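Local coordinates for fibronectin type-III domain-containing protein (Caldanaerobacter subterraneus subsp. tengcongensis, PDB 7JGU) that is of unknown function but contributes one fibronectin type III-like beta-sandwich domain, extremely heat-stable in its natural form, to a much longer bacterial protein, at residues Thr21-Trp26 with Glu55-Asn60; Lys66-Leu71 with Thr84-Thr89. All blocks are in the same frame, centred on the assembly; numbering follows the deposited sequence.

Interaction 1: residues Thr21-Trp26 with Glu55-Asn60. Unlike the reference sequence in segment 21-26: Leu23 (reference Arg), Thr25 (reference Arg).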
loop_
_atom_site.group_PDB
_atom_site.type_symbol
_atom_site.label_atom_id
_atom_site.label_comp_id
_atom_site.label_asym_id
_atom_site.label_seq_id
_atom_site.Cartn_x
_atom_site.Cartn_y
_atom_site.Cartn_z
ATOM N N THR A 21 -10.447 8.277 -3.362
ATOM C CA THR A 21 -8.998 8.173 -3.359
ATOM C C THR A 21 -8.556 7.895 -1.941
ATOM O O THR A 21 -9.146 8.397 -0.987
ATOM C CB THR A 21 -8.368 9.517 -3.784
ATOM O OG1 THR A 21 -9.028 10.031 -4.951
ATOM C CG2 THR A 21 -6.890 9.362 -4.051
ATOM N N LEU A 22 -7.485 7.114 -1.816
ATOM C CA LEU A 22 -6.804 6.916 -0.544
ATOM C C LEU A 22 -5.314 7.127 -0.750
ATOM O O LEU A 22 -4.778 6.809 -1.817
ATOM C CB LEU A 22 -7.048 5.507 0.010
ATOM C CG LEU A 22 -8.480 5.268 0.503
ATOM C CD1 LEU A 22 -8.703 3.779 0.781
ATOM C CD2 LEU A 22 -8.776 6.106 1.731
ATOM N N LEU A 23 -4.651 7.649 0.279
ATOM C CA LEU A 23 -3.214 7.888 0.255
ATOM C C LEU A 23 -2.538 6.855 1.128
ATOM O O LEU A 23 -2.778 6.793 2.333
ATOM C CB LEU A 23 -2.906 9.293 0.742
ATOM C CG LEU A 23 -1.415 9.613 0.854
ATOM C CD1 LEU A 23 -0.697 9.445 -0.467
ATOM C CD2 LEU A 23 -1.230 11.036 1.337
ATOM N N LEU A 24 -1.753 6.014 0.513
ATOM C CA LEU A 24 -0.957 5.036 1.242
ATOM C C LEU A 24 0.422 5.614 1.514
ATOM O O LEU A 24 1.022 6.231 0.643
ATOM C CB LEU A 24 -0.786 3.784 0.381
ATOM C CG LEU A 24 -1.964 2.821 0.345
ATOM C CD1 LEU A 24 -3.273 3.505 -0.010
ATOM C CD2 LEU A 24 -1.678 1.678 -0.605
ATOM N N THR A 25 0.933 5.382 2.715
ATOM C CA THR A 25 2.282 5.811 3.031
ATOM C C THR A 25 2.936 4.779 3.932
ATOM O O THR A 25 2.265 4.001 4.616
ATOM C CB THR A 25 2.321 7.188 3.691
ATOM O OG1 THR A 25 3.666 7.672 3.659
ATOM C CG2 THR A 25 1.876 7.103 5.124
ATOM N N TRP A 26 4.260 4.773 3.919
ATOM C CA TRP A 26 5.016 3.799 4.690
ATOM C C TRP A 26 6.408 4.360 4.945
ATOM O O TRP A 26 6.833 5.345 4.345
ATOM C CB TRP A 26 5.085 2.430 3.978
ATOM C CG TRP A 26 5.601 2.540 2.587
ATOM C CD1 TRP A 26 6.902 2.487 2.185
ATOM C CD2 TRP A 26 4.831 2.760 1.396
ATOM N NE1 TRP A 26 6.986 2.666 0.847
ATOM C CE2 TRP A 26 5.735 2.816 0.324
ATOM C CE3 TRP A 26 3.469 2.916 1.141
ATOM C CZ2 TRP A 26 5.338 3.033 -0.977
ATOM C CZ3 TRP A 26 3.075 3.112 -0.154
ATOM C CH2 TRP A 26 4.000 3.189 -1.195
ATOM N N GLU A 55 5.027 6.913 -0.718
ATOM C CA GLU A 55 3.593 7.120 -0.672
ATOM C C GLU A 55 3.019 6.852 -2.049
ATOM O O GLU A 55 3.741 6.871 -3.052
ATOM C CB GLU A 55 3.238 8.533 -0.234
ATOM C CG GLU A 55 3.646 9.616 -1.211
ATOM C CD GLU A 55 3.066 10.990 -0.864
ATOM O OE1 GLU A 55 2.635 11.196 0.294
ATOM O OE2 GLU A 55 3.044 11.870 -1.757
ATOM N N TYR A 56 1.709 6.619 -2.089
ATOM C CA TYR A 56 1.054 6.346 -3.365
ATOM C C TYR A 56 -0.430 6.641 -3.239
ATOM O O TYR A 56 -1.062 6.190 -2.288
ATOM C CB TYR A 56 1.257 4.871 -3.782
ATOM C CG TYR A 56 0.925 4.626 -5.233
ATOM C CD1 TYR A 56 1.889 4.812 -6.225
ATOM C CD2 TYR A 56 -0.339 4.231 -5.628
ATOM C CE1 TYR A 56 1.609 4.610 -7.553
ATOM C CE2 TYR A 56 -0.639 4.049 -6.978
ATOM C CZ TYR A 56 0.344 4.247 -7.930
ATOM O OH TYR A 56 0.054 4.060 -9.258
ATOM N N TYR A 57 -0.971 7.373 -4.202
ATOM C CA TYR A 57 -2.399 7.651 -4.252
ATOM C C TYR A 57 -3.109 6.567 -5.043
ATOM O O TYR A 57 -2.797 6.346 -6.212
ATOM C CB TYR A 57 -2.654 8.992 -4.935
ATOM C CG TYR A 57 -2.334 10.191 -4.108
ATOM C CD1 TYR A 57 -3.274 10.738 -3.249
ATOM C CD2 TYR A 57 -1.096 10.795 -4.191
ATOM C CE1 TYR A 57 -2.988 11.852 -2.496
ATOM C CE2 TYR A 57 -0.795 11.906 -3.452
ATOM C CZ TYR A 57 -1.751 12.434 -2.603
ATOM O OH TYR A 57 -1.469 13.546 -1.856
ATOM N N VAL A 58 -4.020 5.856 -4.393
ATOM C CA VAL A 58 -4.859 4.874 -5.065
ATOM C C VAL A 58 -6.157 5.566 -5.422
ATOM O O VAL A 58 -6.877 6.051 -4.546
ATOM C CB VAL A 58 -5.090 3.627 -4.198
ATOM C CG1 VAL A 58 -5.985 2.636 -4.912
ATOM C CG2 VAL A 58 -3.752 3.001 -3.819
ATOM N N THR A 59 -6.442 5.615 -6.707
ATOM C CA THR A 59 -7.531 6.421 -7.227
ATOM C C THR A 59 -8.643 5.529 -7.756
ATOM O O THR A 59 -8.523 4.301 -7.807
ATOM C CB THR A 59 -7.032 7.309 -8.372
ATOM O OG1 THR A 59 -6.499 6.467 -9.403
ATOM C CG2 THR A 59 -5.966 8.267 -7.894
ATOM N N ASN A 60 -9.738 6.179 -8.142
ATOM C CA ASN A 60 -10.897 5.515 -8.740
ATOM C C ASN A 60 -11.477 4.446 -7.821
ATOM O O ASN A 60 -11.935 3.391 -8.269
ATOM C CB ASN A 60 -10.570 4.979 -10.131
ATOM C CG ASN A 60 -10.219 6.091 -11.097
ATOM O OD1 ASN A 60 -10.811 7.171 -11.051
ATOM N ND2 ASN A 60 -9.247 5.846 -11.961
HETATM O O HOH W 1 -9.669 9.261 -7.548
#
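Two antiparallel strands, Thr21-Thr25 and Glu55-Val58, pair at one border of the three-stranded sheet, where Glu55-Val58 is the outermost strand and strand 11-15 lies beyond Thr21-Thr25. Four backbone hydrogen bonds hold them: Leu22 and Val58 exchange one pair, Leu24 and Tyr56 the other, with Val58 N to Leu22 O at 2.8 Å. On the outward face, Leu23, which differs from the natural sequence, sets CD1 over the centre of the Tyr57 ring, 3.7 Å from the centroid and 5° off the normal, a CH-pi contact. Thr21 CG2 meets the same ring at its edge, 4.0 Å from Tyr57 CD1. The other face belongs to the hydrophobic core of the fibronectin type III sandwich: Leu24 CD1 packs on Val58 CG2 at 3.9 Å, and Leu22 and Leu24 reach Phe69 of the opposite sheet. Trp26 folds back with CG lodged between its backbone N and carbonyl carbon (chi1 54°), which lays the six-membered part of the indole against the Glu55 backbone, CH2 lying 3.9 Å from Glu55 N. Replacing Trp26 with an alanine would probably open a gap against the Glu55 backbone and take away the indole edge that Tyr56 CB packs on and the surface that meets Leu71. At the far end a water bridges Thr21 OG1, itself bonded to Asn18, and Asn60 N.

Interaction 2: residues Lys66-Leu71 with Thr84-Thr89; sequences KYTFAL and TASSTT
The last beta hairpin of the fibronectin type III domain, strands 66-75 and 78-88, brings Lys66-Leu71 antiparallel to Thr84-Thr88 at the border of the four-stranded sheet. Tyr67 and Ser87 form one hydrogen-bonded pair and Phe69 and Ala85 the next; the bond from Phe69 N to Ala85 O, 2.9 Å long, is nearly straight at 172°. Between them sits the non-hydrogen-bonded pair Thr68 and Ser86, whose side chains supply a link of their own: Thr68 OG1 and Ser86 OG are 2.7 Å apart, a hydrogen bond that either hydroxyl could donate. Both oxygens stand anti to their own carbonyl carbons (chi1 -59° and -63°), which turns them to meet across the strands, while Thr68 CG2 also lies against Ser86 OG. On the same face Thr84 CG2 touches Ala70 CB at 3.9 Å, and Thr88 CG2 rests against Lys66 CB at 3.8 Å. The Lys66 chain runs out extended and bends at its last torsion, bringing NZ within 3.9 Å of Ser86 CB. Thr89 OG1 approaches the edge of the Tyr67 ring but is hydrogen-bonded to Ser62 and Thr65, and Tyr67 OH also bonds to Ser62. The face of Tyr67 and Phe69, which also carries Ala85 and Ser87, turns toward the other sheet, while on the reverse the Thr68-Ser86 hydroxyl bond adds a side-chain tie at a pair where the backbone makes none.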
loop_
_atom_site.group_PDB
_atom_site.type_symbol
_atom_site.label_atom_id
_atom_site.label_comp_id
_atom_site.label_asym_id
_atom_site.label_seq_id
_atom_site.Cartn_x
_atom_site.Cartn_y
_atom_site.Cartn_z
ATOM N N LYS A 66 -14.573 0.000 2.744
ATOM C CA LYS A 66 -13.361 -0.334 3.475
ATOM C C LYS A 66 -12.415 -1.035 2.518
ATOM O O LYS A 66 -12.764 -2.054 1.909
ATOM C CB LYS A 66 -13.679 -1.232 4.665
ATOM C CG LYS A 66 -12.443 -1.607 5.465
ATOM C CD LYS A 66 -12.775 -2.636 6.528
ATOM C CE LYS A 66 -11.569 -2.949 7.387
ATOM N NZ LYS A 66 -11.303 -1.865 8.376
ATOM N N TYR A 67 -11.214 -0.498 2.390
ATOM C CA TYR A 67 -10.185 -1.051 1.533
ATOM C C TYR A 67 -9.021 -1.512 2.385
ATOM O O TYR A 67 -8.573 -0.802 3.285
ATOM C CB TYR A 67 -9.700 -0.010 0.526
ATOM C CG TYR A 67 -10.696 0.246 -0.572
ATOM C CD1 TYR A 67 -10.806 -0.615 -1.652
ATOM C CD2 TYR A 67 -11.537 1.337 -0.526
ATOM C CE1 TYR A 67 -11.716 -0.387 -2.660
ATOM C CE2 TYR A 67 -12.450 1.565 -1.529
ATOM C CZ TYR A 67 -12.540 0.704 -2.585
ATOM O OH TYR A 67 -13.460 0.943 -3.580
ATOM N N THR A 68 -8.508 -2.677 2.055
ATOM C CA THR A 68 -7.319 -3.226 2.680
ATOM C C THR A 68 -6.274 -3.417 1.604
ATOM O O THR A 68 -6.578 -3.938 0.522
ATOM C CB THR A 68 -7.627 -4.545 3.385
ATOM O OG1 THR A 68 -8.644 -4.328 4.375
ATOM C CG2 THR A 68 -6.386 -5.092 4.063
ATOM N N PHE A 69 -5.046 -3.024 1.922
ATOM C CA PHE A 69 -3.925 -3.110 1.002
ATOM C C PHE A 69 -2.798 -3.910 1.620
ATOM O O PHE A 69 -2.641 -3.938 2.828
ATOM C CB PHE A 69 -3.414 -1.717 0.629
ATOM C CG PHE A 69 -4.453 -0.854 -0.023
ATOM C CD1 PHE A 69 -4.672 -0.939 -1.382
ATOM C CD2 PHE A 69 -5.251 -0.002 0.726
ATOM C CE1 PHE A 69 -5.650 -0.170 -1.989
ATOM C CE2 PHE A 69 -6.227 0.766 0.116
ATOM C CZ PHE A 69 -6.414 0.687 -1.233
ATOM N N ALA A 70 -2.008 -4.534 0.762
ATOM C CA ALA A 70 -0.809 -5.266 1.143
ATOM C C ALA A 70 0.386 -4.619 0.465
ATOM O O ALA A 70 0.301 -4.179 -0.677
ATOM C CB ALA A 70 -0.898 -6.736 0.775
ATOM N N LEU A 71 1.493 -4.551 1.181
ATOM C CA LEU A 71 2.700 -3.869 0.744
ATOM C C LEU A 71 3.888 -4.781 0.961
ATOM O O LEU A 71 3.969 -5.465 1.980
ATOM C CB LEU A 71 2.881 -2.623 1.596
ATOM C CG LEU A 71 4.120 -1.783 1.391
ATOM C CD1 LEU A 71 4.080 -1.019 0.083
ATOM C CD2 LEU A 71 4.256 -0.807 2.560
ATOM N N THR A 84 0.000 -5.349 5.873
ATOM C CA THR A 84 -1.291 -4.832 5.431
ATOM C C THR A 84 -1.742 -3.641 6.261
ATOM O O THR A 84 -1.305 -3.438 7.390
ATOM C CB THR A 84 -2.390 -5.909 5.421
ATOM O OG1 THR A 84 -2.589 -6.399 6.753
ATOM C CG2 THR A 84 -2.041 -7.051 4.479
ATOM N N ALA A 85 -2.657 -2.875 5.678
ATOM C CA ALA A 85 -3.259 -1.736 6.349
ATOM C C ALA A 85 -4.589 -1.459 5.669
ATOM O O ALA A 85 -4.790 -1.815 4.511
ATOM C CB ALA A 85 -2.370 -0.498 6.278
ATOM N N SER A 86 -5.484 -0.790 6.393
ATOM C CA SER A 86 -6.835 -0.575 5.911
ATOM C C SER A 86 -7.291 0.840 6.214
ATOM O O SER A 86 -6.822 1.470 7.154
ATOM C CB SER A 86 -7.838 -1.506 6.619
ATOM O OG SER A 86 -7.568 -2.862 6.364
ATOM N N SER A 87 -8.266 1.305 5.433
ATOM C CA SER A 87 -9.054 2.478 5.791
ATOM C C SER A 87 -10.340 2.447 4.975
ATOM O O SER A 87 -10.603 1.511 4.224
ATOM C CB SER A 87 -8.306 3.798 5.607
ATOM O OG SER A 87 -9.023 4.851 6.245
ATOM N N THR A 88 -11.149 3.470 5.137
ATOM C CA THR A 88 -12.394 3.545 4.398
ATOM C C THR A 88 -12.474 4.865 3.650
ATOM O O THR A 88 -11.855 5.862 4.027
ATOM C CB THR A 88 -13.628 3.407 5.307
ATOM O OG1 THR A 88 -13.819 4.622 6.036
ATOM C CG2 THR A 88 -13.470 2.235 6.270
ATOM N N THR A 89 -13.267 4.858 2.592
ATOM C CA THR A 89 -13.643 6.073 1.867
ATOM C C THR A 89 -14.998 6.591 2.329
ATOM O O THR A 89 -15.794 7.079 1.516
ATOM C CB THR A 89 -13.697 5.757 0.386
ATOM O OG1 THR A 89 -14.540 4.613 0.216
ATOM C CG2 THR A 89 -12.317 5.469 -0.167
#

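Interactions 1 and 2 lie in the two facing sheets of the sandwich, their centres about 10 Å apart, and meet through the core. Trp26 CG packs 3.6 Å from Leu71 CD2, and Leu24 CD2 comes 3.8 Å from Phe69 CG. Nearer the other end, Leu22 CG lies 3.9 Å from Thr89 CG2, so Leu22 and Leu24 of strand 21-25, with Trp26 just after it, meet interaction 2 from Thr89 through Phe69 to Leu71. Along the chain the two are in series: strand 55-58, which completes interaction 1, is followed by strand 66-75, which opens interaction 2. The backbone ladders knit each sheet within itself, whereas these apolar contacts join one sheet to the other.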